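Local coordinates for TarM (Staphylococcus aureus subsp. aureus 21178, PDB 4X7R), which is a GT-B-clan member of the glycosyltransferase group 1 family, with a large antiparallel beta-sheet built into the N-terminal half of its chain, at residues I100-S105 with R110-T115; E94-T99 with I132-D137; S408-M413 with E472-K477; E403-S408 with S429-D434. The protein carries 1 engineered substitution. All blocks are in the same frame, centred on the assembly; numbering follows the deposited sequence.

The four contacts form two pairs at opposite sides of the chain's centre. Contacts 1 and 2, with centres about 9 Å apart, share the ten-stranded antiparallel sheet: contact 1 joins its first two strands, and contact 2 lays the end of the preceding helix on strand 129-136. Along the chain, the segments of contact 2 bracket those of contact 1. Contacts 3 and 4, also about 9 Å apart between centres, share helix 407-414 and Ser-408, and their segments alternate in sequence; both touch UDP. Centres of the two pairs are about 58 to 62 Å apart, so the antiparallel sheet stands well away from the nucleotide pocket of the GT-B core.

Contact 1. Residues I100-S105 with R110-T115; sequences IEIEES and RYFDIT
Strands 100-103 and 110-113 run antiparallel, with Ile-100 facing Phe-112 and Ile-102 facing Arg-110 as hydrogen-bonded pairs and Glu-101 facing Tyr-111 as the non-hydrogen-bonded pair between them. The four amide bonds include Ile-100 N to Phe-112 O at 2.8 Å. On the face that carries Glu-101 and Tyr-111, the glutamate chain lies alongside the ring, both pointing the same way. With its CG anti to the backbone N (chi1 -179°) and the rest extended, Glu-101 brings CG to 3.6 Å from Tyr-111 CE2, while its OE2 bonds to Ser-109 OG, near the start of strand 108-113. The other face is mostly apolar. Ile-102 CD1 meets Phe-112 CD1 at 4.1 Å, and at the far end the Ile-100 and Ile-114 side chains cross roughly at right angles, CG1 to CG1 at 3.8 Å. Past the strand end, Glu-104 reaches back to Arg-110. The arginine grips a single oxygen end-on, NH1 to Glu-104 OE1 at 2.8 Å and NH2 to the same OE1 at 3.1 Å, and that oxygen lies in the guanidinium plane. This is a beta hairpin on the protein surface: strand 99-103 is the edge of the antiparallel sheet, while strand 108-113 pairs on with strand 119-126, setting Phe-112 against the ring of Tyr-119 and Tyr-111 on Ile-123.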
# COMPACT_ATOMS: atom_id res chain seq x y z
N ILE A 100 -27.44 -33.92 -9.19
CA ILE A 100 -28.67 -33.31 -8.69
C ILE A 100 -28.22 -31.96 -8.13
O ILE A 100 -27.36 -31.92 -7.25
CB ILE A 100 -29.40 -34.18 -7.60
CG1 ILE A 100 -29.88 -35.57 -8.12
CG2 ILE A 100 -30.51 -33.40 -6.88
CD1 ILE A 100 -31.10 -35.61 -9.05
N GLU A 101 -28.80 -30.87 -8.64
CA GLU A 101 -28.52 -29.53 -8.14
C GLU A 101 -29.46 -29.24 -6.95
O GLU A 101 -30.67 -29.46 -7.04
CB GLU A 101 -28.70 -28.48 -9.25
CG GLU A 101 -28.39 -27.06 -8.81
CD GLU A 101 -28.22 -26.01 -9.89
OE1 GLU A 101 -28.06 -26.38 -11.08
OE2 GLU A 101 -28.21 -24.81 -9.54
N ILE A 102 -28.89 -28.76 -5.84
CA ILE A 102 -29.63 -28.35 -4.65
C ILE A 102 -29.20 -26.92 -4.30
O ILE A 102 -28.13 -26.69 -3.75
CB ILE A 102 -29.55 -29.38 -3.47
CG1 ILE A 102 -30.25 -30.70 -3.86
CG2 ILE A 102 -30.18 -28.81 -2.19
CD1 ILE A 102 -29.90 -31.87 -3.04
N GLU A 103 -30.05 -25.96 -4.70
CA GLU A 103 -29.87 -24.53 -4.50
C GLU A 103 -30.00 -24.17 -3.00
O GLU A 103 -30.93 -24.65 -2.34
CB GLU A 103 -30.91 -23.77 -5.35
CG GLU A 103 -30.76 -22.26 -5.31
CD GLU A 103 -30.96 -21.52 -6.63
OE1 GLU A 103 -29.99 -20.91 -7.12
OE2 GLU A 103 -32.10 -21.53 -7.15
N GLU A 104 -29.06 -23.35 -2.48
CA GLU A 104 -29.05 -22.91 -1.08
C GLU A 104 -29.54 -21.46 -1.02
O GLU A 104 -30.33 -21.10 -0.14
CB GLU A 104 -27.63 -23.02 -0.48
CG GLU A 104 -27.52 -22.66 0.99
CD GLU A 104 -26.14 -22.20 1.44
OE1 GLU A 104 -25.28 -23.06 1.69
OE2 GLU A 104 -25.94 -20.97 1.57
N SER A 105 -29.04 -20.63 -1.96
CA SER A 105 -29.34 -19.20 -2.12
C SER A 105 -29.20 -18.86 -3.61
O SER A 105 -29.14 -19.76 -4.45
CB SER A 105 -28.34 -18.37 -1.32
OG SER A 105 -28.24 -18.78 0.04
N ARG A 110 -25.25 -26.80 -4.66
CA ARG A 110 -24.50 -28.04 -4.41
C ARG A 110 -24.89 -29.11 -5.40
O ARG A 110 -26.00 -29.10 -5.92
CB ARG A 110 -24.63 -28.51 -2.96
CG ARG A 110 -23.82 -27.67 -1.98
CD ARG A 110 -24.11 -28.05 -0.54
NE ARG A 110 -23.39 -27.19 0.40
CZ ARG A 110 -23.83 -26.02 0.85
NH1 ARG A 110 -25.02 -25.56 0.47
NH2 ARG A 110 -23.09 -25.30 1.68
N TYR A 111 -23.93 -30.01 -5.73
CA TYR A 111 -24.14 -31.05 -6.74
C TYR A 111 -23.82 -32.42 -6.19
O TYR A 111 -22.78 -32.60 -5.57
CB TYR A 111 -23.34 -30.72 -8.04
CG TYR A 111 -23.73 -29.38 -8.62
CD1 TYR A 111 -23.20 -28.19 -8.12
CD2 TYR A 111 -24.72 -29.28 -9.60
CE1 TYR A 111 -23.63 -26.95 -8.57
CE2 TYR A 111 -25.14 -28.04 -10.09
CZ TYR A 111 -24.59 -26.88 -9.57
OH TYR A 111 -24.98 -25.65 -10.04
N PHE A 112 -24.75 -33.37 -6.38
CA PHE A 112 -24.67 -34.74 -5.87
C PHE A 112 -24.80 -35.73 -7.03
O PHE A 112 -25.71 -35.57 -7.83
CB PHE A 112 -25.77 -34.98 -4.79
CG PHE A 112 -25.58 -34.15 -3.54
CD1 PHE A 112 -25.94 -32.80 -3.51
CD2 PHE A 112 -25.01 -34.70 -2.40
CE1 PHE A 112 -25.70 -32.01 -2.37
CE2 PHE A 112 -24.78 -33.91 -1.26
CZ PHE A 112 -25.13 -32.58 -1.25
N ASP A 113 -23.90 -36.73 -7.13
CA ASP A 113 -23.98 -37.71 -8.22
C ASP A 113 -25.18 -38.63 -8.07
O ASP A 113 -25.42 -39.14 -6.98
CB ASP A 113 -22.68 -38.51 -8.40
CG ASP A 113 -22.71 -39.49 -9.57
OD1 ASP A 113 -22.55 -39.03 -10.73
OD2 ASP A 113 -22.93 -40.69 -9.34
N ILE A 114 -25.92 -38.82 -9.17
CA ILE A 114 -27.12 -39.65 -9.27
C ILE A 114 -26.87 -41.12 -8.88
O ILE A 114 -27.75 -41.73 -8.28
CB ILE A 114 -27.80 -39.42 -10.66
CG1 ILE A 114 -28.66 -38.14 -10.62
CG2 ILE A 114 -28.61 -40.63 -11.15
CD1 ILE A 114 -28.72 -37.32 -11.90
N THR A 115 -25.66 -41.66 -9.17
CA THR A 115 -25.31 -43.06 -8.85
C THR A 115 -24.59 -43.23 -7.51
O THR A 115 -25.08 -43.98 -6.66
CB THR A 115 -24.64 -43.79 -10.03
OG1 THR A 115 -23.43 -43.12 -10.39
CG2 THR A 115 -25.55 -43.94 -11.24

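Contact 2. Residues E94-T99 with I132-D137; sequences ERLKNT and IDFFKD
Arg-95, in the last turn of helix 86-95, lies over the ring of Phe-134 from strand 129-136. Its side chain follows the ring from one end to the other: CB sits 3.7 Å from Phe-134 CE1, and the chain then bends at its third torsion (chi3 73°), which brings the guanidinium flat over the same ring. The two planes are only 13° apart, with Arg-95 CZ 3.8 Å from the ring centroid and almost straight above it, and NH2 settles closest, 3.4 Å from Phe-134 CG. This is both a stack and a cation-pi contact. A salt bridge from NH1 to Glu-142 OE2, on the adjacent strand 139-147, probably helps to fix the rotation of the group. Next in the chain, Leu-96 turns its CD2 to 4.3 Å from Phe-134 CE1 and also packs on Tyr-111, Ala-121 and Ile-123, so it bears on several strands at once. The backbone then turns toward the sheet. Thr-99 closes this turn with its hydroxyl, OG1 giving a hydrogen bond of 2.6 Å to Leu-96 O, and its side chain touches Tyr-111 as strand 99-103 sets out. Phe-134 itself is buried under these groups. The whole is a helix end lying against one face of an antiparallel sheet, joined to strand 129-136 by the cation-pi stack, while the same arginine reaches on to Glu-142 of the next strand.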
# COMPACT_ATOMS: atom_id res chain seq x y z
N GLU A 94 -18.25 -31.88 -17.59
CA GLU A 94 -18.46 -33.33 -17.54
C GLU A 94 -18.57 -33.86 -16.12
O GLU A 94 -19.35 -34.78 -15.88
CB GLU A 94 -17.38 -34.11 -18.31
CG GLU A 94 -17.49 -34.06 -19.84
CD GLU A 94 -18.82 -34.39 -20.49
OE1 GLU A 94 -19.51 -35.34 -20.02
OE2 GLU A 94 -19.17 -33.72 -21.49
N ARG A 95 -17.81 -33.28 -15.18
CA ARG A 95 -17.81 -33.66 -13.77
C ARG A 95 -19.11 -33.27 -13.08
O ARG A 95 -19.44 -33.84 -12.03
CB ARG A 95 -16.61 -33.04 -13.04
CG ARG A 95 -15.27 -33.56 -13.55
CD ARG A 95 -14.12 -32.75 -13.00
NE ARG A 95 -13.88 -33.02 -11.59
CZ ARG A 95 -12.84 -32.56 -10.90
NH1 ARG A 95 -11.94 -31.79 -11.49
NH2 ARG A 95 -12.70 -32.85 -9.62
N LEU A 96 -19.85 -32.30 -13.65
CA LEU A 96 -21.13 -31.83 -13.13
C LEU A 96 -22.30 -32.48 -13.89
O LEU A 96 -23.46 -32.27 -13.53
CB LEU A 96 -21.22 -30.30 -13.18
CG LEU A 96 -20.26 -29.54 -12.25
CD1 LEU A 96 -20.11 -28.10 -12.69
CD2 LEU A 96 -20.71 -29.62 -10.81
N LYS A 97 -21.99 -33.26 -14.95
CA LYS A 97 -23.00 -33.97 -15.74
C LYS A 97 -23.50 -35.16 -14.91
O LYS A 97 -22.71 -35.81 -14.22
CB LYS A 97 -22.42 -34.44 -17.09
CG LYS A 97 -23.47 -34.66 -18.16
CD LYS A 97 -22.89 -35.35 -19.40
CE LYS A 97 -23.97 -35.91 -20.29
NZ LYS A 97 -23.41 -36.53 -21.51
N ASN A 98 -24.81 -35.40 -14.97
CA ASN A 98 -25.49 -36.46 -14.22
C ASN A 98 -25.39 -36.28 -12.69
O ASN A 98 -25.03 -37.20 -11.95
CB ASN A 98 -25.09 -37.88 -14.72
CG ASN A 98 -25.54 -38.19 -16.13
OD1 ASN A 98 -26.64 -37.82 -16.57
ND2 ASN A 98 -24.71 -38.91 -16.88
N THR A 99 -25.72 -35.05 -12.24
CA THR A 99 -25.77 -34.66 -10.83
C THR A 99 -27.16 -34.10 -10.49
O THR A 99 -27.97 -33.84 -11.39
CB THR A 99 -24.68 -33.60 -10.48
OG1 THR A 99 -24.85 -32.43 -11.28
CG2 THR A 99 -23.26 -34.15 -10.57
N ILE A 132 -15.70 -22.89 -7.95
CA ILE A 132 -16.21 -24.26 -8.05
C ILE A 132 -15.30 -25.13 -7.20
O ILE A 132 -14.13 -25.31 -7.54
CB ILE A 132 -16.38 -24.82 -9.49
CG1 ILE A 132 -17.26 -23.92 -10.37
CG2 ILE A 132 -16.92 -26.26 -9.46
CD1 ILE A 132 -17.34 -24.38 -11.87
N ASP A 133 -15.84 -25.63 -6.07
CA ASP A 133 -15.13 -26.52 -5.16
C ASP A 133 -15.55 -27.94 -5.47
O ASP A 133 -16.75 -28.22 -5.53
CB ASP A 133 -15.43 -26.17 -3.70
CG ASP A 133 -14.85 -24.87 -3.23
OD1 ASP A 133 -14.22 -24.16 -4.05
OD2 ASP A 133 -14.99 -24.55 -2.03
N PHE A 134 -14.58 -28.83 -5.75
CA PHE A 134 -14.86 -30.23 -6.02
C PHE A 134 -14.54 -31.06 -4.81
O PHE A 134 -13.62 -30.74 -4.05
CB PHE A 134 -14.13 -30.75 -7.27
CG PHE A 134 -14.81 -30.39 -8.57
CD1 PHE A 134 -15.98 -31.03 -8.96
CD2 PHE A 134 -14.25 -29.44 -9.42
CE1 PHE A 134 -16.60 -30.69 -10.16
CE2 PHE A 134 -14.87 -29.12 -10.64
CZ PHE A 134 -16.04 -29.75 -11.00
N PHE A 135 -15.32 -32.10 -4.61
CA PHE A 135 -15.23 -32.99 -3.45
C PHE A 135 -14.99 -34.43 -3.84
O PHE A 135 -15.36 -34.85 -4.94
CB PHE A 135 -16.51 -32.89 -2.60
CG PHE A 135 -16.66 -31.54 -1.96
CD1 PHE A 135 -17.17 -30.46 -2.67
CD2 PHE A 135 -16.31 -31.34 -0.63
CE1 PHE A 135 -17.27 -29.20 -2.08
CE2 PHE A 135 -16.43 -30.08 -0.03
CZ PHE A 135 -16.90 -29.02 -0.77
N LYS A 136 -14.34 -35.18 -2.93
CA LYS A 136 -14.08 -36.62 -3.04
C LYS A 136 -14.15 -37.17 -1.62
O LYS A 136 -13.44 -36.69 -0.73
CB LYS A 136 -12.74 -36.93 -3.73
CG LYS A 136 -12.54 -38.41 -4.03
CD LYS A 136 -11.26 -38.68 -4.80
CE LYS A 136 -11.09 -40.15 -5.08
NZ LYS A 136 -9.82 -40.43 -5.81
N ASP A 137 -15.09 -38.11 -1.41
CA ASP A 137 -15.39 -38.74 -0.13
C ASP A 137 -15.66 -37.69 0.97
O ASP A 137 -15.07 -37.73 2.05
CB ASP A 137 -14.35 -39.84 0.23
CG ASP A 137 -14.61 -41.16 -0.50
OD1 ASP A 137 -14.46 -41.20 -1.75
OD2 ASP A 137 -15.01 -42.14 0.18

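Contact 3. Residues S408-M413 with E472-K477; sequences SMIEAM and ENIIEK. With UDP (uridine-5'-diphosphate), chain E.
In the nucleotide-binding part of the GT-B fold, helix 407-414 presents its start to UDP and packs from behind, through Ile-410 and Met-413, on Ile-474 of helix 460-477. Both branches of Ile-474 are used. Its CG2 meets Ile-410 CG2 at 4.0 Å, while its CG1 lies 3.8 Å from Met-413 CB. The methionine chain runs roughly at right angles to the isoleucine and bends at its last torsion (chi3 71°), which brings the methyl CE to 3.8 Å from Ile-474 CD1. Phe-431 touches all three side chains and completes this buried apolar patch. Right after Ile-410, and pointing away from helix 460-477, comes Glu-411, which with Glu-403 has the spacing of the EX7E motif known from many GT-B glycosyltransferases. Here Glu-411 reaches out extended beyond CG and takes the ribose diol with both oxygens: UDP O2' donates to OE1 at 2.7 Å, and O3' donates to OE2 in a bond modelled as very short. The α-phosphate is held at the helix start, where Ser-408 N gives an almost straight bond of 3.0 Å to UDP O2A, at an angle of 168°; Ser-408 OG bonds to Ile-324 O. On the second helix, Lys-477 NZ reaches back one turn to Asn-473 OD1 at 2.8 Å, and Asn-473 ND2 makes a weak hydrogen bond to Phe-431 O.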
# COMPACT_ATOMS: atom_id res chain seq x y z
N SER A 408 0.12 13.21 4.76
CA SER A 408 -1.20 13.80 5.05
C SER A 408 -1.06 15.14 5.76
O SER A 408 -1.74 16.10 5.39
CB SER A 408 -2.06 12.85 5.88
OG SER A 408 -2.85 12.01 5.06
N MET A 409 -0.13 15.22 6.74
CA MET A 409 0.18 16.47 7.45
C MET A 409 0.72 17.51 6.44
O MET A 409 0.24 18.64 6.41
CB MET A 409 1.21 16.22 8.56
CG MET A 409 0.64 15.44 9.74
SD MET A 409 1.86 15.26 11.07
CE MET A 409 2.77 13.81 10.49
N ILE A 410 1.66 17.08 5.58
CA ILE A 410 2.26 17.92 4.55
C ILE A 410 1.19 18.38 3.55
O ILE A 410 1.15 19.56 3.22
CB ILE A 410 3.45 17.21 3.86
CG1 ILE A 410 4.65 17.04 4.86
CG2 ILE A 410 3.88 17.97 2.57
CD1 ILE A 410 5.91 16.19 4.28
N GLU A 411 0.30 17.46 3.13
CA GLU A 411 -0.80 17.74 2.19
C GLU A 411 -1.75 18.80 2.76
O GLU A 411 -2.10 19.74 2.05
CB GLU A 411 -1.58 16.47 1.83
CG GLU A 411 -0.82 15.54 0.89
CD GLU A 411 -1.39 14.14 0.77
OE1 GLU A 411 -2.59 13.96 1.11
OE2 GLU A 411 -0.64 13.23 0.37
N ALA A 412 -2.10 18.68 4.05
CA ALA A 412 -2.97 19.64 4.76
C ALA A 412 -2.34 21.02 4.77
O ALA A 412 -3.03 22.01 4.52
CB ALA A 412 -3.21 19.17 6.18
N MET A 413 -1.03 21.09 5.01
CA MET A 413 -0.28 22.35 5.03
C MET A 413 -0.26 23.00 3.65
O MET A 413 -0.41 24.23 3.55
CB MET A 413 1.12 22.13 5.59
CG MET A 413 1.10 21.88 7.09
SD MET A 413 2.69 21.47 7.81
CE MET A 413 3.51 23.03 7.69
N GLU A 472 3.58 28.16 2.60
CA GLU A 472 4.81 28.90 2.38
C GLU A 472 6.03 28.10 2.84
O GLU A 472 7.03 28.05 2.12
CB GLU A 472 4.75 30.20 3.18
CG GLU A 472 4.95 31.46 2.38
CD GLU A 472 4.66 32.72 3.17
OE1 GLU A 472 5.35 32.97 4.19
OE2 GLU A 472 3.74 33.46 2.76
N ASN A 473 5.94 27.46 4.04
CA ASN A 473 7.02 26.65 4.61
C ASN A 473 7.27 25.40 3.79
O ASN A 473 8.43 25.02 3.62
CB ASN A 473 6.76 26.28 6.08
CG ASN A 473 8.02 25.86 6.81
OD1 ASN A 473 9.08 26.48 6.72
ND2 ASN A 473 7.95 24.79 7.56
N ILE A 474 6.21 24.76 3.26
CA ILE A 474 6.35 23.55 2.43
C ILE A 474 7.01 23.88 1.10
O ILE A 474 7.95 23.20 0.68
CB ILE A 474 5.02 22.73 2.27
CG1 ILE A 474 4.40 22.32 3.64
CG2 ILE A 474 5.19 21.52 1.34
CD1 ILE A 474 5.33 21.59 4.66
N ILE A 475 6.52 24.95 0.44
CA ILE A 475 7.05 25.43 -0.85
C ILE A 475 8.55 25.69 -0.69
O ILE A 475 9.34 25.16 -1.46
CB ILE A 475 6.25 26.67 -1.35
CG1 ILE A 475 4.86 26.23 -1.87
CG2 ILE A 475 7.03 27.46 -2.41
CD1 ILE A 475 3.87 27.39 -2.11
N GLU A 476 8.92 26.42 0.35
CA GLU A 476 10.31 26.76 0.58
C GLU A 476 11.25 25.58 0.86
O GLU A 476 12.35 25.54 0.30
CB GLU A 476 10.41 27.79 1.68
CG GLU A 476 11.79 28.37 1.78
CD GLU A 476 11.96 29.29 2.98
OE1 GLU A 476 10.98 29.97 3.35
OE2 GLU A 476 13.09 29.32 3.53
N LYS A 477 10.83 24.64 1.70
CA LYS A 477 11.72 23.58 2.13
C LYS A 477 11.66 22.27 1.38
O LYS A 477 12.56 21.44 1.58
CB LYS A 477 11.61 23.40 3.65
CG LYS A 477 11.98 24.68 4.43
CD LYS A 477 11.84 24.48 5.94
CE LYS A 477 12.50 25.56 6.76
NZ LYS A 477 11.86 26.89 6.56
N1 UDP E . -5.05 8.71 1.67
C2 UDP E . -6.06 8.99 0.77
N3 UDP E . -7.33 8.75 1.23
C4 UDP E . -7.70 8.25 2.46
C5 UDP E . -6.59 7.94 3.34
C6 UDP E . -5.33 8.18 2.93
O2 UDP E . -5.85 9.41 -0.36
O4 UDP E . -8.90 8.14 2.74
C1' UDP E . -3.68 9.14 1.29
C2' UDP E . -3.31 10.54 1.77
O2' UDP E . -3.75 11.53 0.85
C3' UDP E . -1.78 10.45 1.81
C4' UDP E . -1.53 9.00 2.20
O4' UDP E . -2.74 8.27 1.88
O3' UDP E . -1.09 10.82 0.61
C5' UDP E . -1.16 8.79 3.64
O5' UDP E . 0.20 9.23 3.79
PA UDP E . 1.02 9.32 5.17
O1A UDP E . 2.45 9.51 4.87
O2A UDP E . 0.46 10.50 5.99
O3A UDP E . 0.79 7.99 5.95
PB UDP E . 0.96 6.44 5.55
O1B UDP E . 2.14 6.28 4.63
O2B UDP E . -0.31 5.93 4.85
O3B UDP E . 1.22 5.63 6.80

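Contact 4. Residues E403-S408 with S429-D434; sequences EGQGLS and SDFIED. With 3YW ((2S)-2,3-dihydroxypropyl 2-acetamido-2-deoxy-alpha-D-glucopyranoside), chain F; UDP (uridine-5'-diphosphate), chain E.
Phe-431 turns the edge of its ring to Gln-405 O, 3.6 Å from CE2 and near the ring plane, and its CZ also comes to 4.1 Å from Gly-406 O. Its CG stands between the backbone N and the carbonyl carbon (chi1 47°), which directs the ring at this turn. A water also bridges the segments, accepting from Gln-405 NE2 and donating to Asp-430 OD2 at 2.6 Å. On the ligand side of the same turn, 3YW O3 donates to Glu-403 OE1 at 2.7 Å and accepts from Gly-404 N and Gln-405 N, each at 3.0 Å. Gly-406 N follows with a bond of 3.1 Å to 3YW O4, and Leu-407 N takes UDP O1A at 2.9 Å. Gly-406 is the N-cap of helix 407-414, with backbone angles that call for a residue without a side chain. Further out, Lys-331 and Ser-400 hold Glu-403 OE2, while the side-chain amide of Gln-405 bonds to Ser-303 OG through NE2 and to Asn-304 N through OE1. Successive backbone N-H groups thus serve two ligands, three bonds fix one sugar hydroxyl, and the helix start probably helps to offset the phosphate charge.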
# COMPACT_ATOMS: atom_id res chain seq x y z
N GLU A 403 6.16 7.81 12.33
CA GLU A 403 6.12 8.19 10.92
C GLU A 403 7.53 8.16 10.35
O GLU A 403 8.52 8.27 11.09
CB GLU A 403 5.51 9.61 10.70
CG GLU A 403 4.05 9.83 11.07
CD GLU A 403 3.04 9.04 10.25
OE1 GLU A 403 3.37 8.60 9.13
OE2 GLU A 403 1.91 8.86 10.75
N GLY A 404 7.59 8.07 9.03
CA GLY A 404 8.80 8.25 8.26
C GLY A 404 8.89 9.72 7.91
O GLY A 404 9.96 10.32 7.95
N GLN A 405 7.72 10.31 7.61
CA GLN A 405 7.61 11.75 7.28
C GLN A 405 6.20 12.29 7.54
O GLN A 405 6.05 13.23 8.32
CB GLN A 405 8.05 12.04 5.83
CG GLN A 405 8.16 13.53 5.53
CD GLN A 405 8.80 13.82 4.20
OE1 GLN A 405 8.62 13.10 3.21
NE2 GLN A 405 9.57 14.90 4.14
N GLY A 406 5.19 11.76 6.83
CA GLY A 406 3.80 12.18 7.03
C GLY A 406 3.24 13.05 5.93
O GLY A 406 3.07 14.25 6.10
N LEU A 407 2.89 12.42 4.82
CA LEU A 407 2.35 13.13 3.68
C LEU A 407 1.01 13.81 3.94
O LEU A 407 0.79 14.87 3.39
CB LEU A 407 2.29 12.25 2.42
CG LEU A 407 3.65 11.77 1.84
CD1 LEU A 407 3.42 10.69 0.77
CD2 LEU A 407 4.44 12.95 1.24
N SER A 408 0.12 13.21 4.76
CA SER A 408 -1.20 13.80 5.05
C SER A 408 -1.06 15.14 5.76
O SER A 408 -1.74 16.10 5.39
CB SER A 408 -2.06 12.85 5.88
OG SER A 408 -2.85 12.01 5.06
N SER A 429 8.29 17.83 13.34
CA SER A 429 9.17 18.97 13.71
C SER A 429 10.03 19.47 12.55
O SER A 429 10.62 20.53 12.65
CB SER A 429 10.02 18.64 14.94
OG SER A 429 10.81 17.50 14.68
N ASP A 430 10.10 18.72 11.44
CA ASP A 430 10.83 19.18 10.26
C ASP A 430 10.05 20.30 9.60
O ASP A 430 10.66 21.26 9.11
CB ASP A 430 10.98 18.06 9.24
CG ASP A 430 12.13 17.13 9.48
OD1 ASP A 430 12.70 17.16 10.59
OD2 ASP A 430 12.50 16.41 8.55
N PHE A 431 8.72 20.17 9.55
CA PHE A 431 7.91 21.15 8.82
C PHE A 431 6.96 22.01 9.64
O PHE A 431 6.58 23.09 9.20
CB PHE A 431 7.22 20.48 7.62
CG PHE A 431 6.55 19.17 7.93
CD1 PHE A 431 5.31 19.14 8.56
CD2 PHE A 431 7.15 17.97 7.58
CE1 PHE A 431 4.70 17.92 8.86
CE2 PHE A 431 6.54 16.75 7.89
CZ PHE A 431 5.32 16.74 8.53
N ILE A 432 6.57 21.55 10.85
CA ILE A 432 5.70 22.37 11.69
C ILE A 432 6.58 23.32 12.49
O ILE A 432 7.54 22.87 13.12
CB ILE A 432 4.73 21.53 12.59
CG1 ILE A 432 3.81 20.61 11.74
CG2 ILE A 432 3.91 22.45 13.54
CD1 ILE A 432 2.99 19.59 12.56
N GLU A 433 6.26 24.63 12.46
CA GLU A 433 6.95 25.67 13.23
C GLU A 433 5.94 26.06 14.29
O GLU A 433 4.94 26.73 13.99
CB GLU A 433 7.37 26.86 12.35
CG GLU A 433 8.43 26.47 11.32
CD GLU A 433 9.16 27.58 10.59
OE1 GLU A 433 8.51 28.60 10.24
OE2 GLU A 433 10.36 27.40 10.30
N ASP A 434 6.12 25.51 15.50
CA ASP A 434 5.23 25.67 16.64
C ASP A 434 4.85 27.11 16.87
O ASP A 434 5.72 27.97 16.92
CB ASP A 434 5.82 25.07 17.93
CG ASP A 434 4.84 25.13 19.09
OD1 ASP A 434 3.88 24.34 19.09
OD2 ASP A 434 5.00 26.00 19.96
O3A 3YW F . 4.84 0.10 5.88
C4A 3YW F . 4.22 3.40 4.21
C5A 3YW F . 4.11 2.30 5.24
O5 3YW F . 5.57 6.13 3.80
C6A 3YW F . 5.03 1.14 4.94
C5 3YW F . 5.12 7.47 3.62
C6 3YW F . 5.65 7.92 2.27
C4 3YW F . 5.59 8.31 4.80
O6 3YW F . 7.07 7.86 2.21
C3 3YW F . 4.87 7.82 6.05
O4 3YW F . 5.26 9.68 4.59
O3 3YW F . 5.28 8.54 7.21
O7 3YW F . 5.56 5.38 8.83
C7 3YW F . 4.40 5.43 8.44
C8 3YW F . 3.24 5.08 9.33
N2 3YW F . 4.08 5.81 7.20
C2 3YW F . 5.06 6.31 6.25
C1 3YW F . 5.07 5.47 4.96
O1 3YW F . 3.92 4.70 4.73
O2 3YW F . 2.76 1.84 5.29
N1 UDP E . -5.05 8.71 1.67
C2 UDP E . -6.06 8.99 0.77
N3 UDP E . -7.33 8.75 1.23
C4 UDP E . -7.70 8.25 2.46
C5 UDP E . -6.59 7.94 3.34
C6 UDP E . -5.33 8.18 2.93
O2 UDP E . -5.85 9.41 -0.36
O4 UDP E . -8.90 8.14 2.74
C1' UDP E . -3.68 9.14 1.29
C2' UDP E . -3.31 10.54 1.77
O2' UDP E . -3.75 11.53 0.85
C3' UDP E . -1.78 10.45 1.81
C4' UDP E . -1.53 9.00 2.20
O4' UDP E . -2.74 8.27 1.88
O3' UDP E . -1.09 10.82 0.61
C5' UDP E . -1.16 8.79 3.64
O5' UDP E . 0.20 9.23 3.79
PA UDP E . 1.02 9.32 5.17
O1A UDP E . 2.45 9.51 4.87
O2A UDP E . 0.46 10.50 5.99
O3A UDP E . 0.79 7.99 5.95
PB UDP E . 0.96 6.44 5.55
O1B UDP E . 2.14 6.28 4.63
O2B UDP E . -0.31 5.93 4.85
O3B UDP E . 1.22 5.63 6.80
O HOH W 1 11.19 16.52 6.34